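Local coordinates for protein alkaline phosphatase D (Bacillus subtilis, PDB 2YEQ) that hydrolyses phosphate esters, acting as a phosphodiesterase with an iron- and calcium-containing active site, at residues G256-H264 with N274-R282; F4-S15 with Y90-V101. One frame throughout, in Å; residues are numbered along the deposited sequence.

Both contacts are largely buried but share no strand. The centre of contact 1 lies about 13 Å from the centre of the chain. It joins the open end of the hairpin 263-267/271-275 and the loops that lead into and out of it, within the phosphatase domain. The centre of contact 2 lies about 25 Å from the chain centre; it packs segment 4-15 against the hairpin 87-94/97-105. Their centres are about 30 Å apart. Both border one large sheet, since R263 reaches D17, just beyond strand 13-16. Contact 1 is mainly polar, with strand bonds and a shared water. Contact 2 is mainly apolar, with rings on aliphatic groups, and reaches the surface at F4 and Y7.

Contact 1. Residues G256-H264 with N274-R282; sequences GPDMQLYRH and NVLDTRQYR. With PE5 (3,6,9,12,15,18,21,24-octaoxahexacosan-1-ol), chain V.
R263 and V275 form an antiparallel hydrogen-bonded pair. R263 N gives to V275 O at 3.0 Å, and V275 N gives to R263 O at 2.9 Å. The next pair, H264 and N274, is non-hydrogen-bonded; its side chains lie alongside each other. The R263 side chain can be followed outward. Its CB lies 3.7 Å from C3 of a bound polyethylene glycol. CG sits between the backbone N and the carbonyl carbon (chi1 55°), and the chain then runs extended to NE, alongside V275 and pointing the same way. V205, on strand 203-206, touches both side chains. At the tip NH1 is 3.8 Å from V275 CG1. The same nitrogen gives a bond of 2.8 Å to L261 O, close to the guanidinium plane. NH2 makes a salt bridge with D17 and a hydrogen bond to V206 O.

Beyond the strands, Y262 and Y281 cross at about a right angle, with ring planes 76° apart. Y262 CD2 is 3.8 Å from Y281 CE2. On one face of the Y262 ring lies NE2 of Q260, which also bonds to Y262 O. A water links L261 N, D277 OD2 and Y281 OH, each 2.8 Å from its oxygen. It bridges the segments where they have parted. D277 OD1 accepts from R279 N and Q280 N, both on one face of its plane, the latter at 3.1 Å. The bond from R279 N closes an Asx turn; with that from Q280 N it makes an Asx motif.

R279 then makes a salt bridge with D209, a calcium ligand. The chemistry implies two tasks: R263 ties the hairpin to its neighbours, and D277 probably fixes the turn that holds R279 in the second shell of the calcium site.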
# COMPACT_ATOMS: atom_id res chain seq x y z
N GLY A 256 -16.38 5.58 -14.56
CA GLY A 256 -17.14 4.46 -14.08
C GLY A 256 -16.26 3.51 -13.28
O GLY A 256 -15.51 3.93 -12.37
N PRO A 257 -16.31 2.23 -13.62
CA PRO A 257 -15.56 1.23 -12.87
C PRO A 257 -14.05 1.13 -13.23
O PRO A 257 -13.38 0.25 -12.71
CB PRO A 257 -16.26 -0.06 -13.28
CG PRO A 257 -16.61 0.18 -14.72
CD PRO A 257 -17.05 1.62 -14.76
N ASP A 258 -13.57 1.99 -14.11
CA ASP A 258 -12.20 1.93 -14.62
C ASP A 258 -11.38 3.12 -14.15
O ASP A 258 -11.88 4.25 -14.13
CB ASP A 258 -12.20 1.92 -16.15
CG ASP A 258 -13.04 0.79 -16.71
OD1 ASP A 258 -12.86 -0.38 -16.29
OD2 ASP A 258 -13.93 1.07 -17.53
N MET A 259 -10.11 2.88 -13.82
CA MET A 259 -9.25 3.92 -13.26
C MET A 259 -7.76 3.60 -13.45
O MET A 259 -7.29 2.53 -13.06
CB MET A 259 -9.58 4.07 -11.78
CG MET A 259 -8.79 5.16 -11.06
SD MET A 259 -9.48 5.54 -9.43
CE MET A 259 -8.03 6.30 -8.65
N GLN A 260 -7.03 4.54 -14.06
CA GLN A 260 -5.61 4.33 -14.33
C GLN A 260 -4.81 4.57 -13.04
O GLN A 260 -4.64 5.71 -12.64
CB GLN A 260 -5.12 5.25 -15.44
CG GLN A 260 -3.66 5.05 -15.84
CD GLN A 260 -3.42 3.63 -16.33
OE1 GLN A 260 -4.14 3.14 -17.19
NE2 GLN A 260 -2.43 2.96 -15.78
N LEU A 261 -4.37 3.50 -12.39
CA LEU A 261 -3.57 3.63 -11.19
C LEU A 261 -2.12 3.15 -11.41
O LEU A 261 -1.19 3.74 -10.86
CB LEU A 261 -4.19 2.90 -10.03
CG LEU A 261 -3.69 3.28 -8.63
CD1 LEU A 261 -3.87 4.80 -8.33
CD2 LEU A 261 -4.39 2.46 -7.59
N TYR A 262 -1.90 2.10 -12.20
CA TYR A 262 -0.51 1.70 -12.43
C TYR A 262 0.27 2.81 -13.12
O TYR A 262 -0.26 3.52 -13.97
CB TYR A 262 -0.37 0.33 -13.10
CG TYR A 262 -0.72 0.22 -14.56
CD1 TYR A 262 0.19 0.58 -15.54
CD2 TYR A 262 -1.94 -0.33 -14.96
CE1 TYR A 262 -0.11 0.42 -16.90
CE2 TYR A 262 -2.25 -0.50 -16.29
CZ TYR A 262 -1.35 -0.14 -17.25
OH TYR A 262 -1.69 -0.32 -18.55
N ARG A 263 1.51 3.01 -12.68
CA ARG A 263 2.30 4.12 -13.16
C ARG A 263 3.78 3.94 -12.81
O ARG A 263 4.14 3.08 -12.02
CB ARG A 263 1.78 5.45 -12.60
CG ARG A 263 1.70 5.51 -11.08
CD ARG A 263 0.64 6.53 -10.64
NE ARG A 263 0.63 6.86 -9.20
CZ ARG A 263 0.21 6.10 -8.21
NH1 ARG A 263 -0.29 4.87 -8.41
NH2 ARG A 263 0.24 6.57 -6.99
N HIS A 264 4.60 4.74 -13.46
CA HIS A 264 6.04 4.59 -13.35
C HIS A 264 6.74 5.93 -13.13
O HIS A 264 6.33 6.96 -13.64
CB HIS A 264 6.58 3.90 -14.61
CG HIS A 264 8.06 4.00 -14.77
ND1 HIS A 264 8.68 5.07 -15.39
CD2 HIS A 264 9.06 3.17 -14.37
CE1 HIS A 264 9.99 4.89 -15.37
NE2 HIS A 264 10.25 3.75 -14.74
N ASN A 274 8.12 0.85 -10.62
CA ASN A 274 6.92 0.41 -11.34
C ASN A 274 5.87 0.12 -10.30
O ASN A 274 5.97 -0.88 -9.59
CB ASN A 274 7.23 -0.85 -12.15
CG ASN A 274 8.37 -0.63 -13.14
OD1 ASN A 274 8.19 -0.02 -14.19
ND2 ASN A 274 9.58 -1.03 -12.74
N VAL A 275 4.89 1.01 -10.20
CA VAL A 275 3.79 0.86 -9.26
C VAL A 275 2.66 0.08 -9.98
O VAL A 275 2.09 0.58 -10.94
CB VAL A 275 3.29 2.26 -8.79
CG1 VAL A 275 2.18 2.11 -7.80
CG2 VAL A 275 4.47 3.08 -8.16
N LEU A 276 2.40 -1.14 -9.52
CA LEU A 276 1.51 -2.05 -10.20
C LEU A 276 0.10 -2.02 -9.61
O LEU A 276 -0.14 -1.50 -8.47
CB LEU A 276 2.05 -3.47 -10.11
CG LEU A 276 3.52 -3.70 -10.54
CD1 LEU A 276 3.87 -5.20 -10.50
CD2 LEU A 276 3.81 -3.09 -11.90
N ASP A 277 -0.81 -2.60 -10.38
CA ASP A 277 -2.20 -2.83 -9.99
C ASP A 277 -2.55 -4.27 -10.33
O ASP A 277 -2.80 -4.60 -11.49
CB ASP A 277 -3.07 -1.81 -10.74
CG ASP A 277 -4.58 -1.91 -10.39
OD1 ASP A 277 -5.00 -2.82 -9.66
OD2 ASP A 277 -5.30 -1.01 -10.87
N THR A 278 -2.54 -5.12 -9.32
CA THR A 278 -2.76 -6.54 -9.49
C THR A 278 -4.19 -6.96 -9.15
O THR A 278 -4.46 -8.15 -9.04
CB THR A 278 -1.75 -7.37 -8.65
OG1 THR A 278 -1.91 -7.08 -7.24
CG2 THR A 278 -0.27 -7.07 -9.11
N ARG A 279 -5.08 -5.99 -8.94
CA ARG A 279 -6.51 -6.25 -8.70
C ARG A 279 -7.40 -5.95 -9.88
O ARG A 279 -8.31 -6.74 -10.15
CB ARG A 279 -7.06 -5.42 -7.53
CG ARG A 279 -6.67 -5.94 -6.19
CD ARG A 279 -7.26 -7.25 -5.83
NE ARG A 279 -6.56 -7.79 -4.67
CZ ARG A 279 -6.61 -9.04 -4.23
NH1 ARG A 279 -7.41 -9.97 -4.80
NH2 ARG A 279 -5.87 -9.38 -3.20
N GLN A 280 -7.22 -4.80 -10.50
CA GLN A 280 -8.23 -4.25 -11.41
C GLN A 280 -8.43 -5.09 -12.72
O GLN A 280 -9.52 -5.01 -13.36
CB GLN A 280 -7.87 -2.82 -11.78
CG GLN A 280 -8.94 -2.08 -12.58
CD GLN A 280 -8.62 -0.63 -12.81
OE1 GLN A 280 -7.63 -0.07 -12.26
NE2 GLN A 280 -9.45 0.01 -13.59
N TYR A 281 -7.39 -5.82 -13.11
CA TYR A 281 -7.36 -6.54 -14.37
C TYR A 281 -7.16 -8.03 -14.22
O TYR A 281 -7.20 -8.75 -15.21
CB TYR A 281 -6.26 -5.99 -15.26
CG TYR A 281 -6.14 -4.49 -15.25
CD1 TYR A 281 -7.03 -3.68 -15.95
CD2 TYR A 281 -5.12 -3.87 -14.52
CE1 TYR A 281 -6.91 -2.30 -15.91
CE2 TYR A 281 -4.99 -2.51 -14.49
CZ TYR A 281 -5.88 -1.71 -15.18
OH TYR A 281 -5.70 -0.33 -15.12
N ARG A 282 -7.01 -8.52 -13.00
CA ARG A 282 -6.65 -9.90 -12.81
C ARG A 282 -7.79 -10.89 -13.12
O ARG A 282 -8.98 -10.58 -12.90
CB ARG A 282 -6.14 -10.17 -11.40
CG ARG A 282 -7.15 -9.95 -10.28
CD ARG A 282 -6.94 -10.91 -9.16
NE ARG A 282 -5.85 -10.48 -8.29
CZ ARG A 282 -5.39 -11.19 -7.28
NH1 ARG A 282 -5.84 -12.43 -7.04
NH2 ARG A 282 -4.44 -10.67 -6.50
C50 PE5 V . -0.95 3.59 -20.29
O1 PE5 V . -0.77 4.10 -18.97
C1 PE5 V . 0.61 4.31 -18.61
C2 PE5 V . 0.72 4.68 -17.13
O2 PE5 V . 0.63 6.10 -16.97
C3 PE5 V . 0.13 6.57 -15.71
C4 PE5 V . -0.53 7.93 -15.86
O HOH W 1 -4.49 0.74 -12.88

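Contact 2. Residues F4-S15 with Y90-V101; sequences FSSYPFTLGVAS and YRFKTGHELSPV. With PE5 (3,6,9,12,15,18,21,24-octaoxahexacosan-1-ol), chain P; PE5 (3,6,9,12,15,18,21,24-octaoxahexacosan-1-ol), chain Y.
F9 lies at the tight centre of this contact, its ring laid over S99. The S99 CB is 3.7 Å from the centroid of the F9 ring and only 6° off its normal, a CH-pi contact. Two bonds hold the S99 hydroxyl: OG accepts from F92 N and gives to P100 O. At the far end of the ring, F9 CZ meets T94 CG2 at 3.7 Å, and F9 CE1 meets F92 CB at 4.0 Å. A leucine here has no flat face, so S99 CB would probably lose its CH-pi partner and a gap would open beside T94 CG2 and F92 CB. V13 extends the packing. Its CG1 is 3.6 Å from S99 CB, and its CG2 is 3.8 Å from Y90 CE2. At the Y90 end a water joins S15 OG and Y90 OH, 2.8 Å from each; S15 OG also bonds to T104.

The other end lies at the surface: Y7 is exposed, F4 partly so. Y7 has CG anti to the backbone N (chi1 -178°), which takes its ring out along the hairpin. Its OH gives a 2.6 Å bond to L98 O, on a lone pair in the carbonyl plane. P8 CG lies over one face of the F4 ring and a bound polyethylene glycol over the other. F4 CD1 touches E97 CG at 3.7 Å.

The hairpin turns at T94-E97 in a type II' turn, and segment 4-15 runs into strand 13-16 of a different sheet. Two sheets thus pack face to face, consistent with the beta-sandwich of an E-set N-terminal domain.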
# COMPACT_ATOMS: atom_id res chain seq x y z
N PHE A 4 -17.76 28.73 7.78
CA PHE A 4 -17.99 27.39 8.26
C PHE A 4 -18.41 27.42 9.70
O PHE A 4 -17.95 28.28 10.46
CB PHE A 4 -16.70 26.60 8.15
CG PHE A 4 -16.24 26.43 6.74
CD1 PHE A 4 -15.53 27.43 6.11
CD2 PHE A 4 -16.56 25.28 6.03
CE1 PHE A 4 -15.13 27.29 4.81
CE2 PHE A 4 -16.16 25.13 4.71
CZ PHE A 4 -15.45 26.11 4.10
N SER A 5 -19.25 26.47 10.07
CA SER A 5 -19.69 26.30 11.44
C SER A 5 -18.72 25.37 12.19
O SER A 5 -18.73 25.28 13.42
CB SER A 5 -21.13 25.77 11.46
OG SER A 5 -21.23 24.59 10.73
N SER A 6 -17.85 24.69 11.44
CA SER A 6 -16.84 23.85 12.06
C SER A 6 -15.60 23.81 11.16
O SER A 6 -15.69 24.05 9.97
CB SER A 6 -17.39 22.45 12.29
OG SER A 6 -16.66 21.84 13.32
N TYR A 7 -14.45 23.55 11.76
CA TYR A 7 -13.18 23.57 11.03
C TYR A 7 -13.24 22.57 9.86
O TYR A 7 -13.56 21.41 10.07
CB TYR A 7 -12.06 23.17 11.99
CG TYR A 7 -10.70 23.20 11.36
CD1 TYR A 7 -10.17 24.40 10.91
CD2 TYR A 7 -9.96 22.03 11.19
CE1 TYR A 7 -8.93 24.45 10.34
CE2 TYR A 7 -8.69 22.08 10.60
CZ TYR A 7 -8.18 23.29 10.19
OH TYR A 7 -6.94 23.39 9.57
N PRO A 8 -13.00 23.02 8.64
CA PRO A 8 -13.29 22.15 7.48
C PRO A 8 -12.22 21.10 7.14
O PRO A 8 -12.52 20.08 6.48
CB PRO A 8 -13.50 23.13 6.34
CG PRO A 8 -12.75 24.36 6.74
CD PRO A 8 -12.84 24.43 8.23
N PHE A 9 -10.99 21.31 7.58
CA PHE A 9 -9.89 20.44 7.16
C PHE A 9 -9.69 19.29 8.16
O PHE A 9 -8.59 19.06 8.65
CB PHE A 9 -8.59 21.24 6.99
CG PHE A 9 -8.68 22.36 5.98
CD1 PHE A 9 -8.67 22.10 4.62
CD2 PHE A 9 -8.75 23.68 6.39
CE1 PHE A 9 -8.73 23.11 3.69
CE2 PHE A 9 -8.81 24.73 5.45
CZ PHE A 9 -8.79 24.44 4.11
N THR A 10 -10.78 18.58 8.45
CA THR A 10 -10.79 17.51 9.45
C THR A 10 -9.99 16.29 8.99
O THR A 10 -9.66 15.43 9.80
CB THR A 10 -12.25 17.05 9.68
OG1 THR A 10 -12.83 16.69 8.40
CG2 THR A 10 -13.11 18.19 10.35
N LEU A 11 -9.73 16.18 7.69
CA LEU A 11 -8.95 15.05 7.14
C LEU A 11 -7.53 15.47 6.81
O LEU A 11 -6.78 14.71 6.16
CB LEU A 11 -9.62 14.50 5.88
CG LEU A 11 -11.08 14.11 6.12
CD1 LEU A 11 -11.63 13.42 4.89
CD2 LEU A 11 -11.26 13.24 7.35
N GLY A 12 -7.17 16.67 7.25
CA GLY A 12 -5.82 17.19 7.05
C GLY A 12 -5.49 17.48 5.60
O GLY A 12 -6.35 17.87 4.79
N VAL A 13 -4.21 17.30 5.28
CA VAL A 13 -3.69 17.56 3.97
C VAL A 13 -2.78 16.40 3.55
O VAL A 13 -2.45 15.52 4.36
CB VAL A 13 -2.90 18.90 3.92
CG1 VAL A 13 -3.80 20.10 4.34
CG2 VAL A 13 -1.60 18.82 4.78
N ALA A 14 -2.42 16.38 2.28
CA ALA A 14 -1.56 15.31 1.75
C ALA A 14 -0.89 15.81 0.51
O ALA A 14 -1.33 16.79 -0.10
CB ALA A 14 -2.37 14.00 1.46
N SER A 15 0.19 15.13 0.13
CA SER A 15 0.84 15.38 -1.15
C SER A 15 1.26 14.06 -1.77
O SER A 15 1.40 13.04 -1.11
CB SER A 15 2.07 16.31 -1.00
OG SER A 15 3.14 15.65 -0.33
N TYR A 90 3.43 23.53 1.94
CA TYR A 90 2.19 23.89 1.28
C TYR A 90 1.06 24.02 2.28
O TYR A 90 1.11 23.44 3.36
CB TYR A 90 1.85 22.87 0.16
CG TYR A 90 1.54 21.48 0.67
CD1 TYR A 90 2.56 20.56 0.89
CD2 TYR A 90 0.22 21.08 0.93
CE1 TYR A 90 2.28 19.31 1.37
CE2 TYR A 90 -0.06 19.82 1.40
CZ TYR A 90 0.96 18.94 1.62
OH TYR A 90 0.70 17.70 2.12
N ARG A 91 0.05 24.81 1.92
CA ARG A 91 -1.16 24.93 2.74
C ARG A 91 -2.30 25.46 1.90
O ARG A 91 -2.10 26.00 0.81
CB ARG A 91 -0.92 25.86 3.94
CG ARG A 91 -0.79 27.28 3.52
CD ARG A 91 -0.65 28.22 4.71
NE ARG A 91 -0.30 29.55 4.21
CZ ARG A 91 0.04 30.57 4.98
NH1 ARG A 91 0.11 30.43 6.30
NH2 ARG A 91 0.35 31.73 4.42
N PHE A 92 -3.50 25.28 2.43
CA PHE A 92 -4.72 25.70 1.78
C PHE A 92 -5.43 26.72 2.66
O PHE A 92 -5.29 26.70 3.88
CB PHE A 92 -5.67 24.51 1.58
CG PHE A 92 -5.11 23.41 0.72
CD1 PHE A 92 -5.29 23.43 -0.65
CD2 PHE A 92 -4.42 22.36 1.29
CE1 PHE A 92 -4.80 22.40 -1.44
CE2 PHE A 92 -3.91 21.31 0.50
CZ PHE A 92 -4.11 21.35 -0.87
N LYS A 93 -6.26 27.54 2.03
CA LYS A 93 -7.10 28.50 2.73
C LYS A 93 -8.46 28.52 2.03
O LYS A 93 -8.52 28.58 0.81
CB LYS A 93 -6.47 29.88 2.66
CG LYS A 93 -7.13 30.96 3.47
CD LYS A 93 -6.63 32.34 2.99
CE LYS A 93 -6.81 33.43 4.05
NZ LYS A 93 -5.92 34.61 3.78
N THR A 94 -9.53 28.44 2.82
CA THR A 94 -10.87 28.57 2.29
C THR A 94 -11.62 29.55 3.19
O THR A 94 -11.73 29.34 4.39
CB THR A 94 -11.58 27.20 2.11
OG1 THR A 94 -12.80 27.37 1.39
CG2 THR A 94 -11.82 26.48 3.44
N GLY A 95 -12.09 30.63 2.58
CA GLY A 95 -12.57 31.79 3.32
C GLY A 95 -11.42 32.26 4.18
O GLY A 95 -10.32 32.56 3.68
N HIS A 96 -11.63 32.25 5.48
CA HIS A 96 -10.61 32.63 6.43
C HIS A 96 -9.95 31.40 7.07
O HIS A 96 -9.03 31.54 7.88
CB HIS A 96 -11.23 33.53 7.51
CG HIS A 96 -11.97 34.70 6.95
ND1 HIS A 96 -11.37 35.92 6.73
CD2 HIS A 96 -13.25 34.83 6.53
CE1 HIS A 96 -12.26 36.76 6.21
NE2 HIS A 96 -13.40 36.11 6.07
N GLU A 97 -10.42 30.20 6.74
CA GLU A 97 -9.94 28.97 7.39
C GLU A 97 -8.62 28.51 6.77
O GLU A 97 -8.47 28.52 5.55
CB GLU A 97 -10.98 27.84 7.29
CG GLU A 97 -12.36 28.16 7.86
CD GLU A 97 -12.41 28.18 9.37
OE1 GLU A 97 -11.51 27.57 10.02
OE2 GLU A 97 -13.35 28.82 9.90
N LEU A 98 -7.66 28.14 7.62
CA LEU A 98 -6.34 27.67 7.16
C LEU A 98 -6.14 26.19 7.46
O LEU A 98 -6.44 25.73 8.55
CB LEU A 98 -5.23 28.44 7.86
CG LEU A 98 -4.93 29.85 7.40
CD1 LEU A 98 -3.88 30.46 8.36
CD2 LEU A 98 -4.42 29.85 5.96
N SER A 99 -5.62 25.45 6.49
CA SER A 99 -5.27 24.05 6.69
C SER A 99 -4.01 23.90 7.53
O SER A 99 -3.22 24.85 7.65
CB SER A 99 -5.06 23.36 5.33
OG SER A 99 -3.81 23.71 4.73
N PRO A 100 -3.79 22.73 8.10
CA PRO A 100 -2.43 22.40 8.52
C PRO A 100 -1.42 22.60 7.38
O PRO A 100 -1.76 22.53 6.19
CB PRO A 100 -2.52 20.92 8.88
CG PRO A 100 -3.96 20.63 9.06
CD PRO A 100 -4.67 21.55 8.17
N VAL A 101 -0.18 22.86 7.76
CA VAL A 101 0.89 23.02 6.80
C VAL A 101 1.43 21.63 6.46
O VAL A 101 1.64 20.80 7.32
CB VAL A 101 2.02 23.90 7.35
CG1 VAL A 101 3.22 23.91 6.39
CG2 VAL A 101 1.50 25.35 7.63
C50 PE5 P . 1.35 34.28 6.58
O1 PE5 P . 1.18 33.20 7.50
C1 PE5 P . 2.37 32.42 7.69
C2 PE5 P . 2.15 31.35 8.77
O2 PE5 P . 2.39 30.03 8.26
C3 PE5 P . 2.21 28.95 9.20
C4 PE5 P . 0.77 28.41 9.24
O3 PE5 P . 0.03 28.59 8.03
C50 PE5 Y . -19.62 27.93 2.33
O1 PE5 Y . -19.47 26.73 3.11
C1 PE5 Y . -20.50 26.56 4.09
C2 PE5 Y . -20.17 25.43 5.07
O2 PE5 Y . -20.91 25.49 6.31
C3 PE5 Y . -20.75 24.32 7.14
C4 PE5 Y . -19.41 24.29 7.85
O HOH W 2 2.90 15.98 2.40